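5-formaminoimidazole-4-carboxamide-1-(beta)-D-ribofuranosyl 5'-monophosphate synthetase (PDB 2R7L) catalyses the ATP- and formate-dependent formylation of AICAR to FAICAR, a folate-free step of purine biosynthesis in Methanocaldococcus jannaschii. Local coordinates at residues D12-D17 against F108-F113; L223-R228 against S266-V271; L299-E302 against L306-F309. All blocks are in the same frame, centred on the assembly; numbering follows the deposited sequence.

Contact 1: residues D12-D17 against F108-F113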
# COMPACT_ATOMS: atom_id res chain seq x y z
N ASP A 12 12.67 23.25 -25.50
CA ASP A 12 11.79 24.41 -25.42
C ASP A 12 10.64 24.33 -26.42
O ASP A 12 9.63 25.00 -26.27
CB ASP A 12 12.57 25.71 -25.63
CG ASP A 12 13.12 26.26 -24.33
OD1 ASP A 12 12.60 25.91 -23.26
OD2 ASP A 12 14.09 27.06 -24.40
N LYS A 13 10.82 23.50 -27.44
CA LYS A 13 9.80 23.32 -28.47
C LYS A 13 8.98 22.07 -28.18
O LYS A 13 8.15 21.65 -28.99
CB LYS A 13 10.45 23.23 -29.85
CG LYS A 13 11.34 24.41 -30.18
CD LYS A 13 11.84 24.35 -31.62
CE LYS A 13 12.69 25.57 -31.96
NZ LYS A 13 13.05 25.61 -33.40
N TYR A 14 9.23 21.47 -27.02
CA TYR A 14 8.49 20.29 -26.59
C TYR A 14 7.14 20.71 -26.01
O TYR A 14 7.01 21.77 -25.41
CB TYR A 14 9.30 19.54 -25.51
CG TYR A 14 10.22 18.44 -26.02
CD1 TYR A 14 10.62 18.39 -27.35
CD2 TYR A 14 10.70 17.47 -25.15
CE1 TYR A 14 11.47 17.38 -27.80
CE2 TYR A 14 11.55 16.47 -25.59
CZ TYR A 14 11.93 16.43 -26.91
OH TYR A 14 12.76 15.42 -27.34
N ASN A 15 6.13 19.86 -26.20
CA ASN A 15 4.87 19.99 -25.48
C ASN A 15 5.07 19.62 -24.01
O ASN A 15 5.10 18.45 -23.66
CB ASN A 15 3.82 19.07 -26.11
CG ASN A 15 2.43 19.26 -25.51
OD1 ASN A 15 2.27 19.74 -24.39
ND2 ASN A 15 1.41 18.86 -26.26
N LYS A 16 5.23 20.64 -23.16
CA LYS A 16 5.55 20.42 -21.75
C LYS A 16 4.49 19.68 -20.93
O LYS A 16 4.69 19.42 -19.74
CB LYS A 16 5.86 21.75 -21.06
CG LYS A 16 6.86 22.63 -21.79
CD LYS A 16 8.28 22.11 -21.68
CE LYS A 16 9.26 23.08 -22.32
NZ LYS A 16 8.80 23.44 -23.69
N ASP A 17 3.36 19.36 -21.56
CA ASP A 17 2.27 18.67 -20.87
C ASP A 17 2.31 17.19 -21.20
O ASP A 17 1.56 16.39 -20.64
CB ASP A 17 0.90 19.24 -21.28
CG ASP A 17 0.71 20.69 -20.89
OD1 ASP A 17 1.06 21.06 -19.76
OD2 ASP A 17 0.18 21.45 -21.73
N PHE A 108 23.61 13.13 -31.60
CA PHE A 108 22.32 12.69 -31.05
C PHE A 108 21.53 13.86 -30.48
O PHE A 108 21.66 14.20 -29.31
CB PHE A 108 22.52 11.60 -29.98
CG PHE A 108 21.28 10.82 -29.68
CD1 PHE A 108 20.62 10.97 -28.47
CD2 PHE A 108 20.77 9.93 -30.61
CE1 PHE A 108 19.47 10.25 -28.20
CE2 PHE A 108 19.62 9.21 -30.34
CZ PHE A 108 18.98 9.37 -29.13
N LEU A 109 20.70 14.47 -31.32
CA LEU A 109 19.96 15.68 -30.93
C LEU A 109 18.63 15.36 -30.26
O LEU A 109 17.56 15.58 -30.83
CB LEU A 109 19.75 16.59 -32.15
CG LEU A 109 21.01 17.20 -32.77
CD1 LEU A 109 20.68 17.87 -34.09
CD2 LEU A 109 21.66 18.17 -31.80
N VAL A 110 18.70 14.83 -29.04
CA VAL A 110 17.52 14.54 -28.24
C VAL A 110 17.88 14.82 -26.79
O VAL A 110 18.96 14.44 -26.35
CB VAL A 110 17.09 13.07 -28.38
CG1 VAL A 110 15.70 12.85 -27.77
CG2 VAL A 110 17.10 12.65 -29.83
N PRO A 111 17.00 15.52 -26.06
CA PRO A 111 17.27 15.79 -24.66
C PRO A 111 17.62 14.50 -23.92
O PRO A 111 17.04 13.46 -24.21
CB PRO A 111 15.95 16.37 -24.15
CG PRO A 111 15.35 17.00 -25.35
CD PRO A 111 15.72 16.11 -26.50
N MET A 112 18.56 14.57 -22.99
CA MET A 112 19.08 13.37 -22.35
C MET A 112 19.28 13.63 -20.88
O MET A 112 19.87 14.64 -20.51
CB MET A 112 20.41 12.95 -22.99
CG MET A 112 20.53 11.46 -23.28
SD MET A 112 22.15 11.00 -23.94
CE MET A 112 23.20 11.60 -22.60
N PHE A 113 18.77 12.74 -20.04
CA PHE A 113 18.97 12.88 -18.60
C PHE A 113 20.44 12.62 -18.25
O PHE A 113 21.01 11.61 -18.68
CB PHE A 113 18.06 11.91 -17.83
CG PHE A 113 18.17 12.03 -16.34
CD1 PHE A 113 17.48 13.02 -15.66
CD2 PHE A 113 18.98 11.17 -15.62
CE1 PHE A 113 17.58 13.14 -14.28
CE2 PHE A 113 19.09 11.28 -14.24
CZ PHE A 113 18.38 12.27 -13.57
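Tyr14 reaches from the loop behind helix 4-11 to the ring of Pro111, the two side chains approaching from opposite directions. Its CB already points toward 108-113. A first torsion of -92°, away from a staggered value, swings the ring to meet the proline. Along the ring the contact starts at CE2, 3.8 Å from Pro111 CG, and continues at CZ, where Pro111 CG and CD lie at about the same distance; the proline carbons approach obliquely. The hydroxyl makes the closest approach, with OH 3.2 Å from Pro111 CD, and it also brushes Val110 through CG1 at 3.9 Å. Its polar need is met by the carbonyl of Ser87, to which it is hydrogen-bonded, so a buried oxygen is satisfied while its flank packs against aliphatic carbons.

The ring also meets Phe11, which touches Pro111 as well. At the base of Tyr14 the chain is held by Lys16, whose NZ folds back to Tyr14 O at 3.0 Å, and next to it Asn15 OD1 accepts from Asp17 N at 3.1 Å in an Asx turn. Pro111 in turn is backbone-bonded to Val89 in strand 87-89. The contact thus joins two connecting loops at the edge of the parallel sheet with strand order 3-2-1-4, consistent with the Rossmann-like N-terminal domain of an ATP-grasp enzyme.

Contact 2: residues L223-R228 against S266-V271. With AMZ (aminoimidazole 4-carboxamide ribonucleotide), chain F; ATP (adenosine-5'-triphosphate), chain E.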
# COMPACT_ATOMS: atom_id res chain seq x y z
N LEU A 223 21.45 4.36 -3.07
CA LEU A 223 20.25 3.67 -3.55
C LEU A 223 20.31 2.15 -3.37
O LEU A 223 19.28 1.52 -3.14
CB LEU A 223 19.98 4.02 -5.03
CG LEU A 223 19.00 5.17 -5.30
CD1 LEU A 223 17.62 4.79 -4.83
CD2 LEU A 223 19.43 6.48 -4.64
N GLY A 224 21.50 1.58 -3.47
CA GLY A 224 21.65 0.14 -3.32
C GLY A 224 23.00 -0.41 -3.72
O GLY A 224 23.92 0.35 -4.07
N MET A 225 23.14 -1.73 -3.67
CA MET A 225 24.42 -2.40 -3.92
C MET A 225 24.18 -3.80 -4.44
O MET A 225 23.22 -4.47 -4.03
CB MET A 225 25.23 -2.52 -2.62
CG MET A 225 25.49 -1.23 -1.87
SD MET A 225 26.46 -1.59 -0.39
CE MET A 225 26.61 0.05 0.32
N ASP A 226 25.07 -4.25 -5.31
CA ASP A 226 25.07 -5.63 -5.78
C ASP A 226 26.50 -6.16 -5.82
O ASP A 226 27.47 -5.40 -5.77
CB ASP A 226 24.46 -5.74 -7.18
CG ASP A 226 25.34 -5.13 -8.27
OD1 ASP A 226 25.43 -3.88 -8.32
OD2 ASP A 226 25.94 -5.88 -9.08
N LYS A 227 26.63 -7.48 -5.89
CA LYS A 227 27.90 -8.09 -6.23
C LYS A 227 27.73 -8.79 -7.57
O LYS A 227 26.66 -9.33 -7.86
CB LYS A 227 28.39 -9.04 -5.13
CG LYS A 227 27.65 -10.35 -5.02
CD LYS A 227 28.44 -11.34 -4.18
CE LYS A 227 27.89 -12.73 -4.33
NZ LYS A 227 28.83 -13.77 -3.86
N ARG A 228 28.77 -8.76 -8.39
CA ARG A 228 28.70 -9.30 -9.74
C ARG A 228 28.62 -10.81 -9.71
O ARG A 228 29.14 -11.46 -8.80
CB ARG A 228 29.92 -8.89 -10.56
CG ARG A 228 30.16 -7.40 -10.64
CD ARG A 228 28.96 -6.70 -11.24
NE ARG A 228 29.35 -5.52 -11.99
CZ ARG A 228 28.61 -4.42 -12.11
NH1 ARG A 228 27.43 -4.35 -11.51
NH2 ARG A 228 29.05 -3.39 -12.82
N SER A 266 28.79 0.23 9.85
CA SER A 266 29.88 1.13 10.22
C SER A 266 30.69 1.63 9.02
O SER A 266 31.50 2.55 9.15
CB SER A 266 30.82 0.47 11.24
OG SER A 266 31.23 -0.83 10.81
N LEU A 267 30.47 1.05 7.85
CA LEU A 267 31.24 1.43 6.65
C LEU A 267 30.50 2.42 5.76
O LEU A 267 31.02 2.85 4.73
CB LEU A 267 31.61 0.19 5.83
CG LEU A 267 32.57 -0.83 6.45
CD1 LEU A 267 32.80 -2.01 5.50
CD2 LEU A 267 33.88 -0.17 6.81
N LEU A 268 29.28 2.79 6.15
CA LEU A 268 28.50 3.72 5.34
C LEU A 268 29.09 5.14 5.32
O LEU A 268 29.03 5.83 4.29
CB LEU A 268 27.04 3.71 5.76
CG LEU A 268 26.31 2.45 5.31
CD1 LEU A 268 24.92 2.39 5.92
CD2 LEU A 268 26.24 2.41 3.80
N PRO A 269 29.66 5.59 6.45
CA PRO A 269 30.35 6.89 6.37
C PRO A 269 31.43 6.90 5.30
O PRO A 269 31.58 7.90 4.59
CB PRO A 269 30.95 7.05 7.77
CG PRO A 269 30.07 6.23 8.66
CD PRO A 269 29.70 5.03 7.81
N GLN A 270 32.17 5.80 5.16
CA GLN A 270 33.16 5.68 4.10
C GLN A 270 32.48 5.65 2.73
O GLN A 270 32.92 6.33 1.80
CB GLN A 270 34.02 4.41 4.29
CG GLN A 270 35.22 4.35 3.35
CD GLN A 270 35.94 2.99 3.36
OE1 GLN A 270 36.57 2.62 2.37
NE2 GLN A 270 35.84 2.26 4.47
N VAL A 271 31.42 4.85 2.62
CA VAL A 271 30.64 4.75 1.38
C VAL A 271 30.16 6.13 0.93
O VAL A 271 30.31 6.51 -0.24
CB VAL A 271 29.43 3.81 1.55
CG1 VAL A 271 28.49 3.94 0.36
CG2 VAL A 271 29.89 2.36 1.75
O5 AMZ F . 24.16 -6.73 -14.94
C6 AMZ F . 25.17 -6.03 -15.05
N2 AMZ F . 25.98 -5.72 -14.04
C3A AMZ F . 25.58 -5.47 -16.40
C7A AMZ F . 26.75 -4.78 -16.69
N3 AMZ F . 27.74 -4.46 -15.86
N1 AMZ F . 24.87 -5.58 -17.51
C5 AMZ F . 25.57 -4.97 -18.48
N AMZ F . 26.71 -4.49 -17.98
C1 AMZ F . 27.75 -3.74 -18.73
C2 AMZ F . 28.79 -4.65 -19.38
C3 AMZ F . 28.35 -4.71 -20.83
O2 AMZ F . 29.50 -4.77 -21.67
O1 AMZ F . 30.06 -4.00 -19.28
O AMZ F . 27.02 -3.09 -19.79
C AMZ F . 27.67 -3.36 -21.04
C4 AMZ F . 26.56 -3.43 -22.10
O3 AMZ F . 25.60 -4.42 -21.76
P AMZ F . 25.04 -5.40 -22.87
OP1 AMZ F . 24.23 -4.73 -23.93
O4 AMZ F . 26.31 -6.15 -23.53
OP2 AMZ F . 24.18 -6.54 -22.12
PG ATP E . 31.49 -4.97 -16.23
O1G ATP E . 30.74 -3.88 -16.96
O2G ATP E . 31.44 -4.86 -14.72
O3G ATP E . 31.20 -6.36 -16.75
PB ATP E . 33.93 -3.50 -16.05
O1B ATP E . 33.02 -2.54 -15.31
O2B ATP E . 34.79 -2.97 -17.17
O3B ATP E . 33.04 -4.72 -16.63
PA ATP E . 36.30 -4.87 -15.18
O1A ATP E . 37.38 -3.90 -14.76
O2A ATP E . 36.30 -5.53 -16.54
O3A ATP E . 34.86 -4.17 -14.92
O5' ATP E . 36.28 -6.03 -14.08
C5' ATP E . 35.66 -7.27 -14.38
C4' ATP E . 35.78 -8.16 -13.16
O4' ATP E . 37.15 -8.50 -12.93
C3' ATP E . 35.32 -7.48 -11.89
O3' ATP E . 33.91 -7.62 -11.68
C2' ATP E . 36.13 -8.19 -10.82
O2' ATP E . 35.48 -9.39 -10.41
C1' ATP E . 37.43 -8.55 -11.53
N9 ATP E . 38.41 -7.50 -11.22
C8 ATP E . 38.55 -6.35 -11.91
N7 ATP E . 39.53 -5.58 -11.37
C5 ATP E . 40.05 -6.25 -10.32
C6 ATP E . 41.12 -6.01 -9.33
N6 ATP E . 41.85 -4.87 -9.35
N1 ATP E . 41.32 -6.96 -8.40
C2 ATP E . 40.60 -8.10 -8.37
N3 ATP E . 39.62 -8.38 -9.24
C4 ATP E . 39.29 -7.51 -10.22
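Strand 223-228 meets 266-271 through Met225, which touches Leu268 and Val271, but its flat group is the guanidinium of Arg228, which has AICAR over one face and ATP at its edge. Over that face lies the carboxamide nitrogen N2 of AICAR, 3.2 Å above the plane and displaced toward the rim on the NH1 side. At the edge, near the plane, sits O2G of the ATP gamma-phosphate, which takes two weak hydrogen bonds, from Arg228 NE at 3.5 Å and from Arg228 NH2 at 3.4 Å. Another part of the edge is held by Asp226: its OD2 accepts from Arg228 NH1 at 3.2 Å through the syn lone pair, with the oxygen only 13° out of the guanidinium plane. Asp226 OD1 is itself hydrogen-bonded to His210, and Asp316 forms a salt bridge to Arg228 NH2, so carboxylates and phosphate together would fix the rotation of the group. NH2 also comes within 3.5 Å of N3 of AICAR, the amine that receives the formyl group, so this arginine sits where amine and gamma-phosphate meet.

Met225 belongs to the apolar layer. With both outer torsions close to 180° its chain is extended, and its methyl CE makes both contacts, 4.2 Å from Leu268 CD2 and 4.3 Å from Val271 CG2. Tyr328 of helix 327-333 touches both Met225 and Leu268, and Leu268 further packs on Leu30 of a neighbouring subunit. The side chain of Met225 therefore reaches from the antiparallel sheet to the first turn of helix 268-285; its strand, 219-230, runs between strands 253-263 and 205-214 and has a classic beta bulge at Leu223 and Gly224 opposite His210.

Contact 3: residues L299-E302 against L306-F309. With ATP (adenosine-5'-triphosphate), chain E.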
# COMPACT_ATOMS: atom_id res chain seq x y z
N LEU A 299 36.09 -3.21 -4.13
CA LEU A 299 36.41 -4.42 -3.41
C LEU A 299 36.83 -4.03 -2.01
O LEU A 299 37.64 -3.13 -1.83
CB LEU A 299 37.52 -5.21 -4.12
CG LEU A 299 37.11 -5.87 -5.44
CD1 LEU A 299 38.32 -6.19 -6.32
CD2 LEU A 299 36.27 -7.11 -5.19
N CYS A 300 36.25 -4.68 -1.02
CA CYS A 300 36.54 -4.36 0.36
C CYS A 300 37.62 -5.31 0.87
O CYS A 300 37.40 -6.52 0.97
CB CYS A 300 35.28 -4.47 1.23
SG CYS A 300 35.53 -3.91 2.93
N ASN A 301 38.79 -4.76 1.17
CA ASN A 301 39.88 -5.60 1.65
C ASN A 301 39.76 -5.88 3.14
O ASN A 301 38.88 -5.33 3.81
CB ASN A 301 41.25 -5.01 1.27
CG ASN A 301 41.56 -3.73 2.01
OD1 ASN A 301 41.14 -3.53 3.15
ND2 ASN A 301 42.33 -2.86 1.37
N GLU A 302 40.62 -6.75 3.65
CA GLU A 302 40.49 -7.20 5.03
C GLU A 302 40.70 -6.07 6.04
O GLU A 302 40.39 -6.22 7.22
CB GLU A 302 41.44 -8.36 5.32
CG GLU A 302 42.90 -8.03 5.12
CD GLU A 302 43.81 -9.13 5.62
OE1 GLU A 302 43.42 -10.32 5.53
OE2 GLU A 302 44.91 -8.81 6.11
N LEU A 306 37.57 0.30 1.06
CA LEU A 306 36.97 0.05 -0.23
C LEU A 306 37.89 0.56 -1.34
O LEU A 306 38.26 1.73 -1.36
CB LEU A 306 35.58 0.70 -0.32
CG LEU A 306 34.48 0.02 0.51
CD1 LEU A 306 33.33 0.98 0.76
CD2 LEU A 306 33.98 -1.24 -0.19
N VAL A 307 38.27 -0.34 -2.24
CA VAL A 307 39.16 0.01 -3.34
C VAL A 307 38.35 -0.05 -4.62
O VAL A 307 37.80 -1.09 -4.97
CB VAL A 307 40.37 -0.99 -3.43
CG1 VAL A 307 41.28 -0.63 -4.60
CG2 VAL A 307 41.16 -1.00 -2.13
N VAL A 308 38.27 1.06 -5.34
CA VAL A 308 37.43 1.08 -6.53
C VAL A 308 38.21 0.80 -7.81
O VAL A 308 39.13 1.54 -8.18
CB VAL A 308 36.51 2.35 -6.61
CG1 VAL A 308 36.87 3.34 -5.55
CG2 VAL A 308 36.56 2.98 -7.99
N PHE A 309 37.84 -0.28 -8.48
CA PHE A 309 38.53 -0.74 -9.66
C PHE A 309 37.81 -0.29 -10.91
O PHE A 309 38.34 -0.41 -12.02
CB PHE A 309 38.67 -2.26 -9.63
CG PHE A 309 37.35 -2.99 -9.65
CD1 PHE A 309 36.70 -3.26 -10.85
CD2 PHE A 309 36.77 -3.45 -8.46
CE1 PHE A 309 35.49 -3.95 -10.88
CE2 PHE A 309 35.56 -4.14 -8.48
CZ PHE A 309 34.92 -4.39 -9.69
PG ATP E . 31.49 -4.97 -16.23
O1G ATP E . 30.74 -3.88 -16.96
O2G ATP E . 31.44 -4.86 -14.72
O3G ATP E . 31.20 -6.36 -16.75
PB ATP E . 33.93 -3.50 -16.05
O1B ATP E . 33.02 -2.54 -15.31
O2B ATP E . 34.79 -2.97 -17.17
O3B ATP E . 33.04 -4.72 -16.63
PA ATP E . 36.30 -4.87 -15.18
O1A ATP E . 37.38 -3.90 -14.76
O2A ATP E . 36.30 -5.53 -16.54
O3A ATP E . 34.86 -4.17 -14.92
O5' ATP E . 36.28 -6.03 -14.08
C5' ATP E . 35.66 -7.27 -14.38
C4' ATP E . 35.78 -8.16 -13.16
O4' ATP E . 37.15 -8.50 -12.93
C3' ATP E . 35.32 -7.48 -11.89
O3' ATP E . 33.91 -7.62 -11.68
C2' ATP E . 36.13 -8.19 -10.82
O2' ATP E . 35.48 -9.39 -10.41
C1' ATP E . 37.43 -8.55 -11.53
N9 ATP E . 38.41 -7.50 -11.22
C8 ATP E . 38.55 -6.35 -11.91
N7 ATP E . 39.53 -5.58 -11.37
C5 ATP E . 40.05 -6.25 -10.32
C6 ATP E . 41.12 -6.01 -9.33
N6 ATP E . 41.85 -4.87 -9.35
N1 ATP E . 41.32 -6.96 -8.40
C2 ATP E . 40.60 -8.10 -8.37
N3 ATP E . 39.62 -8.38 -9.24
C4 ATP E . 39.29 -7.51 -10.22
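Leu299 and Phe309 cross at about a right angle and together press on ATP. Leu299 CD1 is 3.8 Å from Phe309 CD2 and, on the nucleotide, 3.6 Å from C2 of the adenine. Phe309 follows the ligand from base to sugar: its CD1 lies 3.7 Å from ATP N7, and its CE1 is equally near the ribose carbon C3'. The ring is placed there by a first torsion of 62°, which sets CG between the backbone N and the carbonyl carbon. An alanine here is likely to open a gap beside the adenine and ribose and leave the side chain of Leu299 without the aromatic ring it packs on.

Behind this shell the strands are joined in an antiparallel ladder. Leu299 and Val307 form a hydrogen-bonded pair, Leu299 N to Val307 O at 2.9 Å and 152°, and Val307 N to Leu299 O at 2.9 Å and 168°. Cys300 and Leu306 follow as a non-hydrogen-bonded pair whose side chains lie on the other face of the sheet, CB of Cys300 3.8 Å from CD2 of Leu306. At the turn Asn301 bonds to Asn303 N and Glu305 OE1, while its ND2 comes near Val307. Phe309 is also backbone-bonded to Gln297, a predicted metal ligand like the adjacent Glu310. This is the beta hairpin of strands 292-300 and 306-312, forming part of the nucleotide pocket of the ATP-grasp fold.

All three contacts are made by mainly buried residues, but in two different regions. Contact 1 joins loops beside the parallel sheet, away from the annotated sites; its centre lies about 34 Å from that of contact 2, and it is on the opposite side of the chain's centre from contact 3. Contacts 2 and 3, with centres about 11 Å apart, share the five-stranded antiparallel sheet and both touch ATP. They meet directly: Gln270 OE1 probably bonds to Leu306 N, and Val271 packs on Leu306. Their chemistry differs: side-chain packing alone joins the segments in contacts 1 and 2, whereas paired backbone bonds join those of contact 3. ATP meets charge at Arg228 and apolar carbon at the hairpin.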